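Local atomic coordinates of beta-catenin homolog sys-1 (PDB entry 3C2G), a protein that acts as a transcription coregulator in Wnt asymmetry signalling, binding the TCF factor POP-1 and activating or repressing its target genes. Residues D37-V42 with P92-Y97; R108-G111 with F115-L118; L269-S274 with C305-Q310; L471-F476 with L529-E534. All blocks are in the same frame, centred on the assembly; numbering follows the deposited sequence.

Interaction 1 (D37-V42 with P92-Y97)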
loop_
_atom_site.group_PDB
_atom_site.type_symbol
_atom_site.label_atom_id
_atom_site.label_comp_id
_atom_site.label_asym_id
_atom_site.label_seq_id
_atom_site.Cartn_x
_atom_site.Cartn_y
_atom_site.Cartn_z
ATOM N N ASP A 37 14.174 19.064 41.330
ATOM C CA ASP A 37 13.950 20.493 41.064
ATOM C C ASP A 37 13.368 20.773 39.677
ATOM O O ASP A 37 12.603 21.727 39.499
ATOM C CB ASP A 37 15.245 21.289 41.259
ATOM N N LYS A 38 13.744 19.945 38.702
ATOM C CA LYS A 38 13.275 20.062 37.311
ATOM C C LYS A 38 13.660 21.403 36.660
ATOM O O LYS A 38 12.920 21.935 35.827
ATOM C CB LYS A 38 11.760 19.779 37.209
ATOM C CG LYS A 38 11.370 18.334 37.555
ATOM C CD LYS A 38 9.859 18.156 37.737
ATOM C CE LYS A 38 9.433 18.197 39.218
ATOM N NZ LYS A 38 9.418 19.570 39.806
ATOM N N PHE A 39 14.825 21.929 37.053
ATOM C CA PHE A 39 15.396 23.175 36.508
ATOM C C PHE A 39 14.613 24.454 36.833
ATOM O O PHE A 39 14.924 25.525 36.306
ATOM C CB PHE A 39 15.599 23.072 34.986
ATOM C CG PHE A 39 16.650 22.086 34.572
ATOM C CD1 PHE A 39 17.964 22.491 34.388
ATOM C CD2 PHE A 39 16.320 20.757 34.344
ATOM C CE1 PHE A 39 18.942 21.584 34.001
ATOM C CE2 PHE A 39 17.289 19.844 33.954
ATOM C CZ PHE A 39 18.605 20.259 33.783
ATOM N N ALA A 40 13.621 24.343 37.711
ATOM C CA ALA A 40 12.672 25.432 37.969
ATOM C C ALA A 40 13.293 26.696 38.578
ATOM O O ALA A 40 12.815 27.807 38.336
ATOM C CB ALA A 40 11.514 24.931 38.834
ATOM N N GLN A 41 14.357 26.524 39.358
ATOM C CA GLN A 41 15.046 27.663 39.973
ATOM C C GLN A 41 16.096 28.302 39.052
ATOM O O GLN A 41 16.687 29.326 39.398
ATOM C CB GLN A 41 15.665 27.271 41.324
ATOM C CG GLN A 41 14.650 26.840 42.399
ATOM C CD GLN A 41 13.475 27.811 42.556
ATOM O OE1 GLN A 41 12.315 27.428 42.384
ATOM N NE2 GLN A 41 13.775 29.070 42.872
ATOM N N VAL A 42 16.318 27.703 37.884
ATOM C CA VAL A 42 17.292 28.220 36.922
ATOM C C VAL A 42 16.646 29.290 36.037
ATOM O O VAL A 42 15.599 29.056 35.430
ATOM C CB VAL A 42 17.919 27.085 36.051
ATOM C CG1 VAL A 42 18.956 27.642 35.075
ATOM C CG2 VAL A 42 18.553 26.012 36.930
ATOM N N PRO A 92 9.206 18.860 29.374
ATOM C CA PRO A 92 8.679 20.024 28.654
ATOM C C PRO A 92 9.601 21.238 28.737
ATOM O O PRO A 92 9.844 21.887 27.715
ATOM C CB PRO A 92 7.347 20.307 29.359
ATOM C CG PRO A 92 6.968 19.009 29.962
ATOM C CD PRO A 92 8.255 18.376 30.389
ATOM N N ILE A 93 10.123 21.518 29.928
ATOM C CA ILE A 93 10.988 22.676 30.156
ATOM C C ILE A 93 12.302 22.620 29.356
ATOM O O ILE A 93 12.935 23.647 29.108
ATOM C CB ILE A 93 11.274 22.867 31.674
ATOM C CG1 ILE A 93 11.689 24.317 31.975
ATOM C CG2 ILE A 93 12.295 21.834 32.185
ATOM C CD1 ILE A 93 11.578 24.697 33.440
ATOM N N ILE A 94 12.696 21.418 28.944
ATOM C CA ILE A 94 13.895 21.238 28.144
ATOM C C ILE A 94 13.591 21.257 26.642
ATOM O O ILE A 94 14.503 21.394 25.827
ATOM C CB ILE A 94 14.650 19.937 28.550
ATOM C CG1 ILE A 94 15.019 19.958 30.040
ATOM C CG2 ILE A 94 15.888 19.716 27.704
ATOM C CD1 ILE A 94 16.085 20.971 30.443
ATOM N N SER A 95 12.319 21.158 26.267
ATOM C CA SER A 95 11.977 21.004 24.840
ATOM C C SER A 95 12.496 22.107 23.892
ATOM O O SER A 95 12.909 21.784 22.779
ATOM C CB SER A 95 10.487 20.710 24.619
ATOM O OG SER A 95 9.706 21.873 24.767
ATOM N N PRO A 96 12.526 23.390 24.332
ATOM C CA PRO A 96 13.068 24.417 23.424
ATOM C C PRO A 96 14.583 24.300 23.200
ATOM O O PRO A 96 15.130 24.999 22.338
ATOM C CB PRO A 96 12.761 25.744 24.143
ATOM C CG PRO A 96 11.862 25.412 25.279
ATOM C CD PRO A 96 12.113 23.978 25.621
ATOM N N TYR A 97 15.244 23.430 23.967
ATOM C CA TYR A 97 16.698 23.274 23.892
ATOM C C TYR A 97 17.118 21.934 23.270
ATOM O O TYR A 97 18.301 21.578 23.265
ATOM C CB TYR A 97 17.319 23.470 25.283
ATOM C CG TYR A 97 16.788 24.702 25.990
ATOM C CD1 TYR A 97 17.257 25.972 25.659
ATOM C CD2 TYR A 97 15.802 24.598 26.967
ATOM C CE1 TYR A 97 16.762 27.109 26.285
ATOM C CE2 TYR A 97 15.297 25.726 27.602
ATOM C CZ TYR A 97 15.781 26.980 27.256
ATOM O OH TYR A 97 15.295 28.107 27.884
#

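Interaction 2 (R108-G111 with F115-L118)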
loop_
_atom_site.group_PDB
_atom_site.type_symbol
_atom_site.label_atom_id
_atom_site.label_comp_id
_atom_site.label_asym_id
_atom_site.label_seq_id
_atom_site.Cartn_x
_atom_site.Cartn_y
_atom_site.Cartn_z
ATOM N N ARG A 108 32.419 14.542 15.462
ATOM C CA ARG A 108 33.486 15.533 15.560
ATOM C C ARG A 108 34.829 14.940 15.138
ATOM O O ARG A 108 35.680 15.658 14.616
ATOM C CB ARG A 108 33.569 16.103 16.979
ATOM N N GLU A 109 34.999 13.631 15.351
ATOM C CA GLU A 109 36.253 12.926 15.051
ATOM C C GLU A 109 36.100 11.816 14.003
ATOM O O GLU A 109 37.096 11.351 13.439
ATOM C CB GLU A 109 36.857 12.343 16.333
ATOM N N ASN A 110 34.855 11.407 13.749
ATOM C CA ASN A 110 34.521 10.259 12.882
ATOM C C ASN A 110 35.156 8.933 13.323
ATOM O O ASN A 110 35.560 8.107 12.491
ATOM C CB ASN A 110 34.791 10.575 11.408
ATOM C CG ASN A 110 33.778 11.556 10.831
ATOM O OD1 ASN A 110 34.115 12.699 10.508
ATOM N ND2 ASN A 110 32.526 11.117 10.717
ATOM N N GLY A 111 35.223 8.741 14.642
ATOM C CA GLY A 111 35.810 7.546 15.245
ATOM C C GLY A 111 35.100 7.133 16.526
ATOM O O GLY A 111 34.073 7.712 16.883
ATOM N N PHE A 115 30.323 10.790 20.412
ATOM C CA PHE A 115 29.114 10.538 21.184
ATOM C C PHE A 115 28.220 9.460 20.550
ATOM O O PHE A 115 27.765 8.551 21.233
ATOM C CB PHE A 115 28.339 11.846 21.369
ATOM C CG PHE A 115 27.096 11.714 22.210
ATOM C CD1 PHE A 115 27.180 11.694 23.604
ATOM C CD2 PHE A 115 25.841 11.618 21.607
ATOM C CE1 PHE A 115 26.034 11.581 24.385
ATOM C CE2 PHE A 115 24.693 11.504 22.364
ATOM C CZ PHE A 115 24.781 11.486 23.766
ATOM N N ARG A 116 27.986 9.565 19.245
ATOM C CA ARG A 116 27.107 8.627 18.551
ATOM C C ARG A 116 27.612 7.181 18.624
ATOM O O ARG A 116 26.819 6.259 18.739
ATOM C CB ARG A 116 26.857 9.064 17.104
ATOM C CG ARG A 116 28.067 9.010 16.172
ATOM C CD ARG A 116 27.659 9.461 14.785
ATOM N NE ARG A 116 28.692 9.221 13.780
ATOM C CZ ARG A 116 28.590 9.558 12.492
ATOM N NH1 ARG A 116 27.499 10.156 12.027
ATOM N NH2 ARG A 116 29.585 9.291 11.668
ATOM N N GLU A 117 28.930 7.000 18.599
ATOM C CA GLU A 117 29.527 5.660 18.636
ATOM C C GLU A 117 29.491 5.084 20.043
ATOM O O GLU A 117 29.221 3.902 20.227
ATOM C CB GLU A 117 30.950 5.651 18.046
ATOM C CG GLU A 117 31.001 6.176 16.597
ATOM C CD GLU A 117 32.124 5.577 15.746
ATOM O OE1 GLU A 117 32.408 6.143 14.662
ATOM O OE2 GLU A 117 32.723 4.549 16.143
ATOM N N LEU A 118 29.740 5.919 21.040
ATOM C CA LEU A 118 29.569 5.480 22.417
ATOM C C LEU A 118 28.121 5.034 22.660
ATOM O O LEU A 118 27.892 3.975 23.247
ATOM C CB LEU A 118 29.957 6.586 23.410
ATOM C CG LEU A 118 31.416 7.042 23.497
ATOM C CD1 LEU A 118 31.521 8.218 24.454
ATOM C CD2 LEU A 118 32.365 5.924 23.929
#

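Interaction 3 (L269-S274 with C305-Q310)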
loop_
_atom_site.group_PDB
_atom_site.type_symbol
_atom_site.label_atom_id
_atom_site.label_comp_id
_atom_site.label_asym_id
_atom_site.label_seq_id
_atom_site.Cartn_x
_atom_site.Cartn_y
_atom_site.Cartn_z
ATOM N N LEU A 269 8.014 -0.751 3.638
ATOM C CA LEU A 269 8.800 0.430 3.326
ATOM C C LEU A 269 9.999 0.147 2.452
ATOM O O LEU A 269 10.365 0.980 1.625
ATOM C CB LEU A 269 9.221 1.161 4.593
ATOM C CG LEU A 269 8.493 2.506 4.639
ATOM C CD1 LEU A 269 7.731 2.703 5.974
ATOM C CD2 LEU A 269 9.467 3.657 4.321
ATOM N N LEU A 270 10.607 -1.018 2.617
ATOM C CA LEU A 270 11.808 -1.325 1.864
ATOM C C LEU A 270 11.518 -1.605 0.397
ATOM O O LEU A 270 12.280 -1.206 -0.477
ATOM C CB LEU A 270 12.522 -2.526 2.468
ATOM C CG LEU A 270 13.365 -2.270 3.704
ATOM C CD1 LEU A 270 13.691 -3.606 4.352
ATOM C CD2 LEU A 270 14.637 -1.505 3.329
ATOM N N LEU A 271 10.415 -2.301 0.132
ATOM C CA LEU A 271 10.129 -2.785 -1.213
ATOM C C LEU A 271 9.519 -1.692 -2.090
ATOM O O LEU A 271 8.343 -1.740 -2.437
ATOM C CB LEU A 271 9.241 -4.027 -1.131
ATOM C CG LEU A 271 9.804 -5.122 -0.225
ATOM C CD1 LEU A 271 8.751 -6.186 -0.020
ATOM C CD2 LEU A 271 11.135 -5.722 -0.730
ATOM N N HIS A 272 10.337 -0.703 -2.429
ATOM C CA HIS A 272 9.862 0.518 -3.077
ATOM C C HIS A 272 9.533 0.375 -4.573
ATOM O O HIS A 272 8.706 1.121 -5.107
ATOM C CB HIS A 272 10.863 1.653 -2.845
ATOM C CG HIS A 272 12.250 1.350 -3.323
ATOM N ND1 HIS A 272 12.786 1.918 -4.459
ATOM C CD2 HIS A 272 13.214 0.539 -2.819
ATOM C CE1 HIS A 272 14.021 1.474 -4.630
ATOM N NE2 HIS A 272 14.303 0.631 -3.654
ATOM N N ASP A 273 10.168 -0.579 -5.247
ATOM C CA ASP A 273 10.012 -0.721 -6.691
ATOM C C ASP A 273 9.953 -2.174 -7.146
ATOM O O ASP A 273 10.010 -3.094 -6.322
ATOM C CB ASP A 273 11.143 0.015 -7.424
ATOM C CG ASP A 273 12.525 -0.570 -7.139
ATOM O OD1 ASP A 273 12.638 -1.741 -6.717
ATOM O OD2 ASP A 273 13.515 0.150 -7.356
ATOM N N SER A 274 9.862 -2.350 -8.469
ATOM C CA SER A 274 9.735 -3.651 -9.123
ATOM C C SER A 274 10.864 -4.634 -8.825
ATOM O O SER A 274 10.615 -5.832 -8.661
ATOM C CB SER A 274 9.617 -3.455 -10.632
ATOM O OG SER A 274 8.466 -2.681 -10.933
ATOM N N CYS A 305 -1.722 -9.102 4.701
ATOM C CA CYS A 305 -2.478 -8.942 3.458
ATOM C C CYS A 305 -2.170 -7.625 2.742
ATOM O O CYS A 305 -2.120 -7.581 1.509
ATOM C CB CYS A 305 -3.977 -9.152 3.706
ATOM S SG CYS A 305 -4.357 -10.911 4.161
ATOM N N LYS A 306 -1.934 -6.574 3.522
ATOM C CA LYS A 306 -1.466 -5.269 3.017
ATOM C C LYS A 306 -0.159 -5.410 2.224
ATOM O O LYS A 306 -0.024 -4.853 1.137
ATOM C CB LYS A 306 -1.251 -4.317 4.195
ATOM C CG LYS A 306 -1.033 -2.849 3.841
ATOM C CD LYS A 306 -0.507 -2.086 5.083
ATOM C CE LYS A 306 -0.438 -0.546 4.894
ATOM N NZ LYS A 306 0.202 -0.083 3.613
ATOM N N LEU A 307 0.789 -6.167 2.770
ATOM C CA LEU A 307 2.042 -6.430 2.101
ATOM C C LEU A 307 1.876 -7.329 0.855
ATOM O O LEU A 307 2.527 -7.109 -0.159
ATOM C CB LEU A 307 3.054 -7.029 3.093
ATOM C CG LEU A 307 4.481 -7.285 2.579
ATOM C CD1 LEU A 307 5.182 -6.019 2.078
ATOM C CD2 LEU A 307 5.342 -8.020 3.622
ATOM N N LEU A 308 1.011 -8.335 0.942
ATOM C CA LEU A 308 0.662 -9.151 -0.208
ATOM C C LEU A 308 0.145 -8.272 -1.332
ATOM O O LEU A 308 0.587 -8.400 -2.468
ATOM C CB LEU A 308 -0.384 -10.198 0.153
ATOM C CG LEU A 308 0.155 -11.444 0.854
ATOM C CD1 LEU A 308 -0.985 -12.379 1.222
ATOM C CD2 LEU A 308 1.165 -12.162 -0.009
ATOM N N LEU A 309 -0.773 -7.369 -1.008
ATOM C CA LEU A 309 -1.295 -6.440 -1.987
ATOM C C LEU A 309 -0.137 -5.720 -2.684
ATOM O O LEU A 309 -0.098 -5.625 -3.903
ATOM C CB LEU A 309 -2.226 -5.430 -1.308
ATOM C CG LEU A 309 -2.930 -4.426 -2.220
ATOM C CD1 LEU A 309 -3.827 -5.152 -3.248
ATOM C CD2 LEU A 309 -3.721 -3.358 -1.429
ATOM N N GLN A 310 0.828 -5.258 -1.898
ATOM C CA GLN A 310 1.864 -4.392 -2.396
ATOM C C GLN A 310 2.779 -5.093 -3.382
ATOM O O GLN A 310 3.348 -4.449 -4.245
ATOM C CB GLN A 310 2.688 -3.888 -1.224
ATOM C CG GLN A 310 3.510 -2.660 -1.528
ATOM C CD GLN A 310 4.304 -2.198 -0.315
ATOM O OE1 GLN A 310 3.753 -2.094 0.788
ATOM N NE2 GLN A 310 5.604 -1.937 -0.507
#

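Interaction 4 (L471-F476 with L529-E534)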
loop_
_atom_site.group_PDB
_atom_site.type_symbol
_atom_site.label_atom_id
_atom_site.label_comp_id
_atom_site.label_asym_id
_atom_site.label_seq_id
_atom_site.Cartn_x
_atom_site.Cartn_y
_atom_site.Cartn_z
ATOM N N LEU A 471 -18.378 -10.061 -21.090
ATOM C CA LEU A 471 -19.431 -11.046 -20.870
ATOM C C LEU A 471 -20.249 -11.275 -22.141
ATOM O O LEU A 471 -20.507 -12.412 -22.511
ATOM C CB LEU A 471 -20.346 -10.646 -19.721
ATOM C CG LEU A 471 -19.814 -10.957 -18.326
ATOM C CD1 LEU A 471 -20.633 -10.217 -17.273
ATOM C CD2 LEU A 471 -19.775 -12.459 -18.041
ATOM N N LEU A 472 -20.618 -10.195 -22.820
ATOM C CA LEU A 472 -21.489 -10.292 -23.985
ATOM C C LEU A 472 -20.753 -10.812 -25.211
ATOM O O LEU A 472 -21.385 -11.216 -26.166
ATOM C CB LEU A 472 -22.176 -8.958 -24.298
ATOM C CG LEU A 472 -23.086 -8.326 -23.241
ATOM C CD1 LEU A 472 -23.523 -6.978 -23.726
ATOM C CD2 LEU A 472 -24.307 -9.168 -22.883
ATOM N N ARG A 473 -19.427 -10.822 -25.178
ATOM C CA ARG A 473 -18.644 -11.361 -26.286
ATOM C C ARG A 473 -18.222 -12.796 -26.018
ATOM O O ARG A 473 -17.516 -13.406 -26.818
ATOM C CB ARG A 473 -17.418 -10.499 -26.543
ATOM C CG ARG A 473 -17.714 -9.249 -27.332
ATOM C CD ARG A 473 -16.557 -8.279 -27.271
ATOM N NE ARG A 473 -15.411 -8.751 -28.039
ATOM C CZ ARG A 473 -14.162 -8.311 -27.882
ATOM N NH1 ARG A 473 -13.889 -7.375 -26.970
ATOM N NH2 ARG A 473 -13.185 -8.812 -28.641
ATOM N N THR A 474 -18.658 -13.329 -24.883
ATOM C CA THR A 474 -18.345 -14.692 -24.479
ATOM C C THR A 474 -19.433 -15.619 -25.020
ATOM O O THR A 474 -20.594 -15.497 -24.639
ATOM C CB THR A 474 -18.260 -14.783 -22.942
ATOM O OG1 THR A 474 -17.166 -13.985 -22.490
ATOM C CG2 THR A 474 -18.046 -16.186 -22.495
ATOM N N PRO A 475 -19.054 -16.549 -25.908
ATOM C CA PRO A 475 -19.969 -17.396 -26.692
ATOM C C PRO A 475 -21.005 -18.161 -25.863
ATOM O O PRO A 475 -22.179 -18.167 -26.223
ATOM C CB PRO A 475 -19.021 -18.383 -27.389
ATOM C CG PRO A 475 -17.734 -17.646 -27.494
ATOM C CD PRO A 475 -17.643 -16.847 -26.213
ATOM N N PHE A 476 -20.588 -18.789 -24.767
ATOM C CA PHE A 476 -21.516 -19.583 -23.959
ATOM C C PHE A 476 -22.405 -18.770 -23.023
ATOM O O PHE A 476 -23.274 -19.331 -22.365
ATOM C CB PHE A 476 -20.769 -20.633 -23.145
ATOM C CG PHE A 476 -19.834 -20.055 -22.130
ATOM C CD1 PHE A 476 -20.299 -19.674 -20.874
ATOM C CD2 PHE A 476 -18.482 -19.898 -22.425
ATOM C CE1 PHE A 476 -19.422 -19.138 -19.934
ATOM C CE2 PHE A 476 -17.605 -19.374 -21.480
ATOM C CZ PHE A 476 -18.073 -18.996 -20.237
ATOM N N LEU A 529 -22.295 -0.176 -26.592
ATOM C CA LEU A 529 -23.550 0.018 -27.299
ATOM C C LEU A 529 -23.547 -0.805 -28.597
ATOM O O LEU A 529 -24.570 -1.393 -28.960
ATOM C CB LEU A 529 -23.814 1.487 -27.575
ATOM C CG LEU A 529 -24.090 2.361 -26.351
ATOM C CD1 LEU A 529 -24.184 3.820 -26.771
ATOM C CD2 LEU A 529 -25.351 1.926 -25.601
ATOM N N LEU A 530 -22.383 -0.875 -29.249
ATOM C CA LEU A 530 -22.164 -1.735 -30.413
ATOM C C LEU A 530 -22.359 -3.227 -30.123
ATOM O O LEU A 530 -23.087 -3.930 -30.846
ATOM C CB LEU A 530 -20.765 -1.512 -30.977
ATOM C CG LEU A 530 -20.635 -0.217 -31.774
ATOM C CD1 LEU A 530 -19.231 -0.073 -32.294
ATOM C CD2 LEU A 530 -21.660 -0.172 -32.934
ATOM N N VAL A 531 -21.696 -3.699 -29.071
ATOM C CA VAL A 531 -21.788 -5.084 -28.661
ATOM C C VAL A 531 -23.235 -5.453 -28.365
ATOM O O VAL A 531 -23.700 -6.471 -28.837
ATOM C CB VAL A 531 -20.858 -5.390 -27.457
ATOM C CG1 VAL A 531 -21.157 -6.737 -26.889
ATOM C CG2 VAL A 531 -19.391 -5.324 -27.888
ATOM N N LEU A 532 -23.948 -4.606 -27.615
ATOM C CA LEU A 532 -25.357 -4.854 -27.295
ATOM C C LEU A 532 -26.198 -4.944 -28.556
ATOM O O LEU A 532 -27.066 -5.814 -28.665
ATOM C CB LEU A 532 -25.928 -3.767 -26.392
ATOM C CG LEU A 532 -25.557 -3.813 -24.908
ATOM C CD1 LEU A 532 -25.661 -2.414 -24.291
ATOM C CD2 LEU A 532 -26.411 -4.823 -24.139
HETATM N N MSE A 533 -25.935 -4.049 -29.506
HETATM C CA MSE A 533 -26.645 -4.064 -30.774
HETATM C C MSE A 533 -26.486 -5.412 -31.464
HETATM O O MSE A 533 -27.480 -6.038 -31.831
HETATM C CB MSE A 533 -26.183 -2.924 -31.676
HETATM C CG MSE A 533 -26.892 -1.631 -31.395
HETATM SE SE MSE A 533 -26.028 -0.102 -32.240
HETATM C CE MSE A 533 -27.470 1.235 -32.114
ATOM N N GLU A 534 -25.240 -5.868 -31.582
ATOM C CA GLU A 534 -24.918 -7.082 -32.319
ATOM C C GLU A 534 -25.298 -8.384 -31.599
ATOM O O GLU A 534 -25.959 -9.254 -32.172
ATOM C CB GLU A 534 -23.428 -7.090 -32.669
ATOM C CG GLU A 534 -22.942 -8.394 -33.279
ATOM C CD GLU A 534 -21.840 -8.193 -34.294
ATOM O OE1 GLU A 534 -21.105 -7.190 -34.190
ATOM O OE2 GLU A 534 -21.714 -9.045 -35.200
#

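Interaction 1 (D37-V42 with P92-Y97)
The ring of Phe39 carries the end methyl of Ile94 over one of its faces. Ile94 CD1 lies 4.0 Å from the centroid of the Phe39 ring and 18° off the ring normal, a CH-pi contact displaced toward the rim, where Phe39 CD2 and CE2 are each 3.9 Å from that methyl. The two side chains meet at about a right angle. Ile94 reaches the ring by its longer branch: CG1 stands beside the backbone N (chi1 -58°), and a second bend at chi2 (-69°) swings CD1 over the face.

Ile93, the residue before it, meets main chain instead of a ring. Its CG2 comes to 3.7 Å from Lys38 O, and its CD1 lies 3.9 Å from the same Lys38 O. Lys38 leaves helix 20-37 with positive phi, within a type I' turn from Asp37 to Ala40. On the other segment Pro92 O receives both Ser95 N and Ser95 OG, a double grip on the turn that carries the two isoleucines.

These are two interhelical loops of the armadillo domain. Helix 47-62 helps bury the contact, with Cys50 against Phe39 and Met47 against Ile94, while Trp33 meets the Phe39 ring edge-to-face. Methyl groups do the touching, against a ring face and main-chain oxygen, without any hydrogen bond between the segments; cohesion probably comes from the buried Phe39-Ile94 pair, with Ile93 an exposed flank.

Interaction 2 (R108-G111 with F115-L118)
Gly111 and Glu117 bring the two backbones closest, with their CA atoms 7.4 Å apart. Asn110 takes a left-handed helical conformation (phi 58°), Gly111 is nearly extended, and after a short link the chain enters helix 115-122, so the Gly111 carbonyl ends up beside the first turn of that helix. Glu117 runs its extended side chain alongside this carbonyl. Its CG is 3.4 Å from Gly111 O, and its carboxyl carbon CD comes nearest, 3.1 Å from Gly111 O. Glu117 OE1 is also only 3.2 Å from Gly111 O, but both are acceptors and no bond joins them; the proximity probably costs some electrostatic energy.

In the fold this is the connection from helix 98-103 to helix 115-122 of the armadillo domain, folded back on the start of the helix it leads into. Asp114, in the short link, ties the loop down by accepting a hydrogen bond from Glu109 N and weak ones from the backbone N of Arg108, Asn110 and Gly111. Glu117 OE2 has a long, weak ion pair with Lys168, and an alanine here would probably cost that lysine this distant acidic partner and uncover the Gly111 carbonyl.

Arg116 takes a different direction. Its CG lies between the backbone N and the carbonyl carbon (chi1 67°), and from there the chain runs out straight to a guanidinium that bonds His163 O through NH1 and makes a cation-pi contact with Phe166. Asn110 ND2 approaches Arg116 NH2 to 3.6 Å, two donors side by side without a bond, the amide and guanidinium planes turned 67° apart.

Interaction 3 (L269-S274 with C305-Q310)
An inverse gamma turn centred on Leu271 links helix 251-270 to helix 274-282 in the armadillo domain, and Gln310 and Leu307 of helix 298-311 pack against it. The turn is closed by His272 N bonding to Leu270 O at 2.8 Å. Its central carbonyl faces Gln310: NE2 of Gln310 gives Leu271 O a weak hydrogen bond of 3.4 Å, with an N-H...O angle of only 136°. The stronger partner of that amide is Gly268 O, so NE2 bridges two carbonyls at the end of helix 251-270. Gln310 reaches across because its CG points opposite the backbone N (chi1 -162°) and the chain stays extended beyond it.

Helix 298-311 also meets the bound peptide of POP-1: Leu309 packs on an aromatic side chain of that peptide, and Gln310 lies against its backbone, its main-chain O accepting a weak bond from a basic side chain of the peptide.

Beside the amide the contact is apolar and buried. Phe280 of helix 274-282 touches both leucines, whose side chains cross at about a right angle and meet methyl to methyl, Leu271 CD1 standing 4.1 Å from Leu307 CD1.

Interaction 4 (L471-F476 with L529-E534)
Leu472 of helix 457-472 reaches across to Val531 and Leu532 of helix 515-535, an interhelical contact in the all-helical armadillo domain. At its root, Leu472 CB sits 3.6 Å from Val531 CG1. CG follows beside the backbone N (chi1 -60°) and sends the CD1 branch onward between two residues of the opposing helix. There Leu472 CD1 lies 4.0 Å from Val531 CG1, then meets Leu532 at its tip: Leu532 CD2 is 3.6 Å from Leu472 CD1, and Leu532 CG is 3.9 Å from it. The leucine therefore lies along one flank of Val531 and ends on the isobutyl group of its neighbour, whose side chain it meets at a slant.

Leu532 starts out pointing away from helix 457-472, but its branch turns back to receive the methyl. Val542 of helix 539-544 and Leu483 from a loop also touch Leu532, extending the apolar cluster beyond the two segments.

Val531 splits its two methyls between successive partners. CG1, anti to the backbone N (chi1 169°), faces Leu472, while the other methyl turns to the aliphatic part of Arg473, an exposed residue whose chain bends at chi3. Those two side chains cross at about a right angle, Arg473 CD lying 4.1 Å from Val531 CG2.

In the fold
From the N terminus, interaction 1 closes a 49-residue excursion holding helices 47-62 and 71-90, joining the loops that follow helices 20-37 and 71-90. Interaction 2 is local, folding the loop after helix 98-103 onto the helix it precedes; its centre is 27 Å from that of interaction 1. Interaction 3 lies close to the chain's centre and closes a 30-residue span that takes in helix 285-292 and most of helix 274-282, beside the bound peptide. Interaction 4 spans 52 residues and ties helix 457-472 to helix 515-535. All four run in series: none nests in or crosses another. Interactions 1 and 4 sit on opposite sides of the chain's centre, their own centres 76 Å apart.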